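Local coordinates for protein glycoside Hydrolase Family 43_12 (Metagenome, PDB 7JVH) that probably hydrolyses glycosidic bonds in arabinose- or xylose-containing plant polysaccharides, as a family 43 glycoside hydrolase with a C-terminal concanavalin A-like domain, at residues L461-N466 / L517-D522; Y471-Q476 / L484-T489; Y526-T531 / G541-A546. All coordinates share one frame; numbering follows the deposited sequence.

Interaction 1. Residues L461-N466 / L517-D522; sequences LICYQN and LGVTTD
Leu461 holds CG anti to its own amide nitrogen (chi1 169°), which turns CG toward strand 517-522 and, with chi2 at 72°, leaves CD2 as the methyl that reaches it. Cys463 differs: its SG is anti to the carbonyl carbon (chi1 -55°), which brings the sulfur to the branches of Val519.

The Leu461 methyl meets backbone as much as side chain. CD2 of Leu461 lies 3.6 Å from C of Gly518. The same CD2 is 3.8 Å from N of Val519, so it rests against the peptide that joins these two residues. Gly518 has no side chain, and a CB there would point away from Leu461. CD2 of Leu461 also touches CG1 of Val519 at 4.0 Å.

The sulfur rests against both methyls of Val519 at once. SG of Cys463 is 3.8 Å from CG1 of Val519 and 3.9 Å from CG2 of Val519. Further back along the chain, Leu517 meets Leu461 near the backbone. CB of Leu517 is 4.2 Å from CB of Leu461, and CD1 of Leu517 reaches N of Leu461 at 4.0 Å.

No hydrogen bond joins the two segments. Their axes approach to 8.0 Å, and their directions differ by 29°. This is face-to-face packing of two sheets in a beta-sandwich, made by apolar side chains that point inward from both. The backbone of each strand is bonded within its own sheet, as Leu461 is with Leu473 and Leu517 with Thr447.

Phe528 and Tyr443 pack on Cys463 and Val519 and continue the apolar layer. In one sheet strand 458-464 runs between strands 560-566 and 469-477. In the other, strand 515-522 runs between strands 442-451 and 525-531.

Interaction 2. Residues Y471-Q476 / L484-T489; sequences YVLTVQ and LVLEKT
Val472 and Glu487 exchange two backbone hydrogen bonds, as do Thr474 and Val485. Val472 N donates to Glu487 O at 2.9 Å, and Glu487 N returns the bond to Val472 O at 2.8 Å. All four bonds are nearly straight.

Leu473 and Leu486 form a non-hydrogen-bonded pair between them. CA of Leu473 makes a CA-H...O contact with O of Val485 at 3.2 Å. Groups facing away from the hairpin bond to the next strands: Tyr471 N to Cys463 O, Leu473 O from Leu461 N, and the Leu484 backbone with Glu506.

The side chain of Gln476 crosses that of Val485 at about a right angle. Its CG is anti to the carbonyl carbon (chi1 -60°) and the chain beyond is extended. NE2 of Gln476 lies 3.5 Å from CB of Val485. The same NE2 donates to OG1 of Thr474 at 2.8 Å, in the amide plane and almost straight (176°). It also donates to a water at 3.1 Å. That water donates in turn to OE2 of Glu487 at 2.7 Å, bridging the strands, while OE1 of Glu487 bonds a glycerol probably left from crystallisation.

On the other face, the Tyr471 ring meets CB of Lys488 edge-on at CD1, 3.6 Å away. Its hydroxyl bonds to Asp544 O. This is a regular antiparallel beta-hairpin in one sheet of a concanavalin A-like beta-sandwich.

Interaction 3. Residues Y526-T531 / G541-A546; sequences YQFSYT and GPLDAA
Tyr526 and Leu543 form an antiparallel hydrogen-bonded pair, with Tyr526 N 2.8 Å from Leu543 O and Leu543 N 2.8 Å from Tyr526 O, on strands whose directions differ by 136°.

The Tyr526 ring turns its edge to segment 541-546. Leu543 O and Ala545 CA both lie in the ring plane, and CE1 of Tyr526 is 3.7 Å from CB of Ala545. CD1 of Leu543 meets the Phe528 ring obliquely, 3.9 Å from CD1 of Phe528.

Gln527 does not start toward the other strand, but its chain bends at chi2 (65°) and brings the amide to it. NE2 of Gln527 donates to Phe528 O at 2.7 Å, on a lone pair and in the plane of both groups. It also bonds Gly540 O. OE1 of Gln527 packs against C of Gly541 at 3.4 Å. With an alanine here, Phe528 O and Gly540 O would probably both lose the NE2 donor they share, and the packing of OE1 on Gly541 would go.

At the end of the strand, OD1 of Asp544 accepts from Ala546 N at 2.8 Å, from above the carboxylate plane, closing an Asx turn.

Strand 525-531 runs between strands 515-522 and 536-544. Phe528 reaches across to Tyr471 and Leu473 on strand 469-477. The hydroxyl of Tyr526 bonds Gln438, and also Asn331 from the loop between strands 316-322 and 335-342.

How the interactions relate
All three interactions belong to one beta-sandwich. Interaction 1 joins its two sheets through buried apolar side chains and no hydrogen bond. Interactions 2 and 3 are hairpins within opposite sheets, held by backbone bonds. Interaction 2 is mostly buried, and carries Thr474 and Glu487 on the face away from the other sheet. Interaction 3 is partly exposed, and polar at Gln527 and Asp544. Strands 458-464 and 469-477 are neighbours, as are strands 515-522 and 525-531, so interaction 1 touches both hairpins. The hairpins also meet directly: Leu486 packs on Phe528, and CD2 of Leu473 packs on O of Ser529. Phe528 touches residues of all three interactions.

Interaction 1. Residues L461-N466 / L517-D522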
loop_
_atom_site.group_PDB
_atom_site.type_symbol
_atom_site.label_atom_id
_atom_site.label_comp_id
_atom_site.label_asym_id
_atom_site.label_seq_id
_atom_site.Cartn_x
_atom_site.Cartn_y
_atom_site.Cartn_z
ATOM N N LEU A 461 -9.412 9.945 17.622
ATOM C CA LEU A 461 -9.017 8.679 17.035
ATOM C C LEU A 461 -9.865 8.444 15.805
ATOM O O LEU A 461 -11.076 8.643 15.846
ATOM C CB LEU A 461 -9.245 7.554 18.071
ATOM C CG LEU A 461 -9.152 6.108 17.603
ATOM C CD1 LEU A 461 -7.712 5.714 17.306
ATOM C CD2 LEU A 461 -9.765 5.216 18.660
ATOM N N ILE A 462 -9.226 7.977 14.728
ATOM C CA ILE A 462 -9.838 7.891 13.405
ATOM C C ILE A 462 -9.635 6.520 12.758
ATOM O O ILE A 462 -8.523 5.987 12.757
ATOM C CB ILE A 462 -9.235 8.936 12.439
ATOM C CG1 ILE A 462 -9.245 10.327 13.063
ATOM C CG2 ILE A 462 -9.995 8.924 11.119
ATOM C CD1 ILE A 462 -8.578 11.379 12.223
ATOM N N CYS A 463 -10.722 5.974 12.200
ATOM C CA CYS A 463 -10.699 4.867 11.254
ATOM C C CYS A 463 -11.152 5.434 9.880
ATOM O O CYS A 463 -12.274 5.937 9.744
ATOM C CB CYS A 463 -11.613 3.730 11.736
ATOM S SG CYS A 463 -11.242 3.119 13.412
ATOM N N TYR A 464 -10.265 5.330 8.880
ATOM C CA TYR A 464 -10.353 6.070 7.624
ATOM C C TYR A 464 -10.155 5.161 6.413
ATOM O O TYR A 464 -9.110 4.536 6.268
ATOM C CB TYR A 464 -9.238 7.119 7.611
ATOM C CG TYR A 464 -9.296 8.151 6.504
ATOM C CD1 TYR A 464 -8.710 7.914 5.253
ATOM C CD2 TYR A 464 -9.869 9.402 6.727
ATOM C CE1 TYR A 464 -8.746 8.876 4.255
ATOM C CE2 TYR A 464 -9.876 10.376 5.746
ATOM C CZ TYR A 464 -9.325 10.100 4.503
ATOM O OH TYR A 464 -9.337 11.020 3.465
ATOM N N GLN A 465 -11.158 5.118 5.530
ATOM C CA GLN A 465 -11.035 4.517 4.198
ATOM C C GLN A 465 -10.816 5.642 3.177
ATOM O O GLN A 465 -9.805 5.670 2.469
ATOM C CB GLN A 465 -12.278 3.693 3.877
ATOM C CG GLN A 465 -12.407 3.153 2.454
ATOM C CD GLN A 465 -11.144 2.470 1.925
ATOM O OE1 GLN A 465 -10.619 2.909 0.915
ATOM N NE2 GLN A 465 -10.653 1.421 2.597
ATOM N N ASN A 466 -11.763 6.580 3.129
ATOM C CA ASN A 466 -11.585 7.843 2.417
ATOM C C ASN A 466 -12.302 8.998 3.135
ATOM O O ASN A 466 -12.986 8.799 4.156
ATOM C CB ASN A 466 -11.980 7.729 0.923
ATOM C CG ASN A 466 -13.453 7.553 0.697
ATOM O OD1 ASN A 466 -14.280 8.287 1.237
ATOM N ND2 ASN A 466 -13.792 6.584 -0.137
ATOM N N LEU A 517 -8.476 6.834 24.156
ATOM C CA LEU A 517 -9.542 6.446 23.255
ATOM C C LEU A 517 -9.166 5.124 22.609
ATOM O O LEU A 517 -7.990 4.870 22.346
ATOM C CB LEU A 517 -9.774 7.526 22.188
ATOM C CG LEU A 517 -10.038 8.949 22.699
ATOM C CD1 LEU A 517 -10.284 9.870 21.500
ATOM C CD2 LEU A 517 -11.190 8.995 23.705
ATOM N N GLY A 518 -10.172 4.284 22.356
ATOM C CA GLY A 518 -9.958 2.951 21.837
ATOM C C GLY A 518 -11.003 2.562 20.813
ATOM O O GLY A 518 -12.142 3.063 20.868
ATOM N N VAL A 519 -10.604 1.697 19.865
ATOM C CA VAL A 519 -11.511 1.091 18.923
ATOM C C VAL A 519 -11.092 -0.351 18.737
ATOM O O VAL A 519 -9.894 -0.671 18.760
ATOM C CB VAL A 519 -11.530 1.853 17.538
ATOM C CG1 VAL A 519 -10.198 1.748 16.811
ATOM C CG2 VAL A 519 -12.647 1.339 16.633
ATOM N N THR A 520 -12.083 -1.230 18.570
ATOM C CA THR A 520 -11.855 -2.639 18.306
ATOM C C THR A 520 -12.822 -3.093 17.222
ATOM O O THR A 520 -13.977 -2.679 17.203
ATOM C CB THR A 520 -12.034 -3.516 19.576
ATOM O OG1 THR A 520 -11.777 -4.896 19.269
ATOM C CG2 THR A 520 -13.462 -3.386 20.153
ATOM N N THR A 521 -12.331 -3.956 16.325
ATOM C CA THR A 521 -13.139 -4.528 15.264
ATOM C C THR A 521 -12.988 -6.048 15.267
ATOM O O THR A 521 -11.879 -6.565 15.301
ATOM C CB THR A 521 -12.794 -3.940 13.850
ATOM O OG1 THR A 521 -13.511 -4.662 12.850
ATOM C CG2 THR A 521 -11.297 -4.034 13.533
ATOM N N ASP A 522 -14.136 -6.735 15.218
ATOM C CA ASP A 522 -14.222 -8.173 15.127
ATOM C C ASP A 522 -14.329 -8.660 13.682
ATOM O O ASP A 522 -14.691 -9.800 13.443
ATOM C CB ASP A 522 -15.441 -8.662 15.923
ATOM C CG ASP A 522 -16.751 -8.203 15.333
ATOM O OD1 ASP A 522 -16.746 -7.385 14.391
ATOM O OD2 ASP A 522 -17.792 -8.681 15.830
#

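Interaction 2. Residues Y471-Q476 / L484-T489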
loop_
_atom_site.group_PDB
_atom_site.type_symbol
_atom_site.label_atom_id
_atom_site.label_comp_id
_atom_site.label_asym_id
_atom_site.label_seq_id
_atom_site.Cartn_x
_atom_site.Cartn_y
_atom_site.Cartn_z
ATOM N N TYR A 471 -14.798 6.817 10.390
ATOM C CA TYR A 471 -15.329 6.911 11.743
ATOM C C TYR A 471 -14.345 7.705 12.587
ATOM O O TYR A 471 -13.145 7.462 12.535
ATOM C CB TYR A 471 -15.501 5.527 12.351
ATOM C CG TYR A 471 -16.484 4.637 11.631
ATOM C CD1 TYR A 471 -17.738 5.101 11.284
ATOM C CD2 TYR A 471 -16.173 3.317 11.342
ATOM C CE1 TYR A 471 -18.650 4.287 10.625
ATOM C CE2 TYR A 471 -17.080 2.500 10.685
ATOM C CZ TYR A 471 -18.319 3.001 10.335
ATOM O OH TYR A 471 -19.240 2.201 9.707
ATOM N N VAL A 472 -14.866 8.671 13.349
ATOM C CA VAL A 472 -14.050 9.592 14.135
ATOM C C VAL A 472 -14.646 9.762 15.534
ATOM O O VAL A 472 -15.848 9.987 15.675
ATOM C CB VAL A 472 -13.955 10.966 13.467
ATOM C CG1 VAL A 472 -12.943 11.832 14.195
ATOM C CG2 VAL A 472 -13.582 10.836 12.017
ATOM N N LEU A 473 -13.786 9.633 16.555
ATOM C CA LEU A 473 -14.116 9.883 17.953
ATOM C C LEU A 473 -13.171 10.957 18.450
ATOM O O LEU A 473 -11.965 10.772 18.445
ATOM C CB LEU A 473 -13.933 8.616 18.781
ATOM C CG LEU A 473 -14.180 8.709 20.301
ATOM C CD1 LEU A 473 -15.664 8.878 20.625
ATOM C CD2 LEU A 473 -13.635 7.478 21.014
ATOM N N THR A 474 -13.730 12.093 18.870
ATOM C CA THR A 474 -12.958 13.261 19.269
ATOM C C THR A 474 -13.449 13.813 20.614
ATOM O O THR A 474 -14.659 13.824 20.895
ATOM C CB THR A 474 -13.062 14.391 18.215
ATOM O OG1 THR A 474 -14.439 14.693 17.984
ATOM C CG2 THR A 474 -12.445 13.992 16.890
ATOM N N VAL A 475 -12.493 14.264 21.437
ATOM C CA VAL A 475 -12.759 15.136 22.562
ATOM C C VAL A 475 -12.915 16.517 21.971
ATOM O O VAL A 475 -12.126 16.919 21.132
ATOM C CB VAL A 475 -11.609 15.134 23.607
ATOM C CG1 VAL A 475 -11.848 16.113 24.751
ATOM C CG2 VAL A 475 -11.382 13.735 24.137
ATOM N N GLN A 476 -13.947 17.236 22.423
ATOM C CA GLN A 476 -14.222 18.611 22.024
ATOM C C GLN A 476 -14.571 19.415 23.272
ATOM O O GLN A 476 -14.642 18.856 24.346
ATOM C CB GLN A 476 -15.367 18.638 21.017
ATOM C CG GLN A 476 -15.065 17.847 19.752
ATOM C CD GLN A 476 -16.191 17.878 18.742
ATOM O OE1 GLN A 476 -16.988 18.803 18.715
ATOM N NE2 GLN A 476 -16.266 16.852 17.912
ATOM N N LEU A 484 -17.198 14.087 24.425
ATOM C CA LEU A 484 -16.742 13.139 23.439
ATOM C C LEU A 484 -17.803 12.981 22.375
ATOM O O LEU A 484 -18.977 12.799 22.688
ATOM C CB LEU A 484 -16.399 11.771 24.058
ATOM C CG LEU A 484 -15.046 11.568 24.711
ATOM C CD1 LEU A 484 -15.005 10.163 25.297
ATOM C CD2 LEU A 484 -13.906 11.787 23.726
ATOM N N VAL A 485 -17.369 13.059 21.111
ATOM C CA VAL A 485 -18.249 12.983 19.965
ATOM C C VAL A 485 -17.766 11.865 19.025
ATOM O O VAL A 485 -16.590 11.801 18.674
ATOM C CB VAL A 485 -18.315 14.340 19.234
ATOM C CG1 VAL A 485 -19.227 14.269 18.003
ATOM C CG2 VAL A 485 -18.792 15.430 20.188
ATOM N N LEU A 486 -18.696 10.976 18.666
ATOM C CA LEU A 486 -18.476 9.928 17.705
ATOM C C LEU A 486 -19.267 10.296 16.440
ATOM O O LEU A 486 -20.487 10.488 16.498
ATOM C CB LEU A 486 -18.938 8.587 18.255
ATOM C CG LEU A 486 -18.702 7.320 17.430
ATOM C CD1 LEU A 486 -17.238 7.028 17.196
ATOM C CD2 LEU A 486 -19.356 6.143 18.149
ATOM N N GLU A 487 -18.554 10.397 15.311
ATOM C CA GLU A 487 -19.133 10.748 14.033
ATOM C C GLU A 487 -18.791 9.720 12.982
ATOM O O GLU A 487 -17.691 9.151 12.980
ATOM C CB GLU A 487 -18.616 12.109 13.579
ATOM C CG GLU A 487 -19.289 13.302 14.272
ATOM C CD GLU A 487 -18.535 14.596 14.067
ATOM O OE1 GLU A 487 -17.328 14.557 13.705
ATOM O OE2 GLU A 487 -19.149 15.660 14.270
ATOM N N LYS A 488 -19.746 9.482 12.077
ATOM C CA LYS A 488 -19.511 8.725 10.855
ATOM C C LYS A 488 -19.796 9.605 9.631
ATOM O O LYS A 488 -20.615 10.534 9.680
ATOM C CB LYS A 488 -20.396 7.488 10.817
ATOM C CG LYS A 488 -21.879 7.781 10.732
ATOM C CD LYS A 488 -22.683 6.512 10.623
ATOM C CE LYS A 488 -24.147 6.796 10.407
ATOM N NZ LYS A 488 -24.820 5.487 10.225
ATOM N N THR A 489 -19.095 9.297 8.536
ATOM C CA THR A 489 -19.406 9.793 7.205
ATOM C C THR A 489 -19.355 8.588 6.292
ATOM O O THR A 489 -18.349 7.898 6.248
ATOM C CB THR A 489 -18.404 10.860 6.733
ATOM O OG1 THR A 489 -18.383 11.948 7.674
ATOM C CG2 THR A 489 -18.804 11.417 5.350
HETATM O O HOH W 1 -18.120 17.782 15.560
#

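Interaction 3. Residues Y526-T531 / G541-A546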
loop_
_atom_site.group_PDB
_atom_site.type_symbol
_atom_site.label_atom_id
_atom_site.label_comp_id
_atom_site.label_asym_id
_atom_site.label_seq_id
_atom_site.Cartn_x
_atom_site.Cartn_y
_atom_site.Cartn_z
ATOM N N TYR A 526 -17.070 -2.130 14.071
ATOM C CA TYR A 526 -16.101 -1.367 14.844
ATOM C C TYR A 526 -16.854 -0.846 16.060
ATOM O O TYR A 526 -17.985 -0.375 15.939
ATOM C CB TYR A 526 -15.577 -0.177 14.033
ATOM C CG TYR A 526 -14.605 -0.498 12.928
ATOM C CD1 TYR A 526 -15.044 -0.952 11.691
ATOM C CD2 TYR A 526 -13.237 -0.320 13.114
ATOM C CE1 TYR A 526 -14.145 -1.233 10.668
ATOM C CE2 TYR A 526 -12.328 -0.608 12.102
ATOM C CZ TYR A 526 -12.799 -1.058 10.872
ATOM O OH TYR A 526 -11.931 -1.341 9.842
ATOM N N GLN A 527 -16.231 -0.952 17.236
ATOM C CA GLN A 527 -16.804 -0.499 18.500
ATOM C C GLN A 527 -15.783 0.428 19.144
ATOM O O GLN A 527 -14.652 0.023 19.420
ATOM C CB GLN A 527 -17.111 -1.656 19.437
ATOM C CG GLN A 527 -17.500 -1.236 20.860
ATOM C CD GLN A 527 -18.807 -0.455 20.915
ATOM O OE1 GLN A 527 -19.840 -1.011 20.596
ATOM N NE2 GLN A 527 -18.772 0.843 21.324
ATOM N N PHE A 528 -16.203 1.673 19.375
ATOM C CA PHE A 528 -15.382 2.690 19.987
ATOM C C PHE A 528 -15.595 2.700 21.514
ATOM O O PHE A 528 -16.599 2.200 22.024
ATOM C CB PHE A 528 -15.709 4.058 19.360
ATOM C CG PHE A 528 -15.055 4.275 18.017
ATOM C CD1 PHE A 528 -15.628 3.780 16.852
ATOM C CD2 PHE A 528 -13.867 4.976 17.916
ATOM C CE1 PHE A 528 -15.035 3.998 15.618
ATOM C CE2 PHE A 528 -13.263 5.191 16.666
ATOM C CZ PHE A 528 -13.852 4.698 15.525
ATOM N N SER A 529 -14.608 3.251 22.227
ATOM C CA SER A 529 -14.643 3.363 23.664
ATOM C C SER A 529 -13.680 4.434 24.101
ATOM O O SER A 529 -12.787 4.833 23.334
ATOM C CB SER A 529 -14.251 2.031 24.334
ATOM O OG SER A 529 -12.865 1.733 24.164
ATOM N N TYR A 530 -13.857 4.871 25.355
ATOM C CA TYR A 530 -12.969 5.807 26.019
ATOM C C TYR A 530 -12.724 5.321 27.432
ATOM O O TYR A 530 -13.574 4.651 28.017
ATOM C CB TYR A 530 -13.559 7.218 26.022
ATOM C CG TYR A 530 -14.832 7.397 26.825
ATOM C CD1 TYR A 530 -16.035 6.871 26.383
ATOM C CD2 TYR A 530 -14.828 8.123 28.023
ATOM C CE1 TYR A 530 -17.197 7.042 27.107
ATOM C CE2 TYR A 530 -15.987 8.325 28.752
ATOM C CZ TYR A 530 -17.167 7.779 28.296
ATOM O OH TYR A 530 -18.314 7.942 29.018
ATOM N N THR A 531 -11.539 5.636 27.968
ATOM C CA THR A 531 -11.125 5.192 29.289
ATOM C C THR A 531 -10.589 6.399 30.038
ATOM O O THR A 531 -9.532 6.943 29.684
ATOM C CB THR A 531 -10.045 4.099 29.219
ATOM O OG1 THR A 531 -10.524 2.999 28.427
ATOM C CG2 THR A 531 -9.662 3.637 30.657
ATOM N N GLY A 541 -22.625 2.225 19.409
ATOM C CA GLY A 541 -22.801 0.796 19.264
ATOM C C GLY A 541 -21.850 0.249 18.203
ATOM O O GLY A 541 -20.881 0.913 17.825
ATOM N N PRO A 542 -22.085 -0.987 17.711
ATOM C CA PRO A 542 -21.308 -1.524 16.589
ATOM C C PRO A 542 -21.551 -0.734 15.276
ATOM O O PRO A 542 -22.690 -0.545 14.868
ATOM C CB PRO A 542 -21.828 -2.961 16.464
ATOM C CG PRO A 542 -23.186 -2.954 17.134
ATOM C CD PRO A 542 -23.116 -1.917 18.208
ATOM N N LEU A 543 -20.461 -0.283 14.651
ATOM C CA LEU A 543 -20.485 0.430 13.381
ATOM C C LEU A 543 -20.010 -0.459 12.237
ATOM O O LEU A 543 -18.872 -0.917 12.243
ATOM C CB LEU A 543 -19.572 1.652 13.475
ATOM C CG LEU A 543 -20.025 2.738 14.445
ATOM C CD1 LEU A 543 -18.853 3.664 14.746
ATOM C CD2 LEU A 543 -21.200 3.470 13.839
ATOM N N ASP A 544 -20.895 -0.671 11.253
ATOM C CA ASP A 544 -20.661 -1.585 10.122
ATOM C C ASP A 544 -19.261 -1.415 9.555
ATOM O O ASP A 544 -18.863 -0.316 9.181
ATOM C CB ASP A 544 -21.697 -1.368 9.022
ATOM C CG ASP A 544 -21.734 -2.492 7.988
ATOM O OD1 ASP A 544 -20.724 -3.240 7.811
ATOM O OD2 ASP A 544 -22.788 -2.597 7.329
ATOM N N ALA A 545 -18.521 -2.525 9.510
ATOM C CA ALA A 545 -17.147 -2.555 9.013
ATOM C C ALA A 545 -17.083 -2.394 7.490
ATOM O O ALA A 545 -16.059 -1.981 6.948
ATOM C CB ALA A 545 -16.467 -3.864 9.436
ATOM N N ALA A 546 -18.171 -2.767 6.814
ATOM C CA ALA A 546 -18.255 -2.730 5.347
ATOM C C ALA A 546 -18.002 -1.308 4.802
ATOM O O ALA A 546 -17.402 -1.166 3.745
ATOM C CB ALA A 546 -19.605 -3.242 4.874
#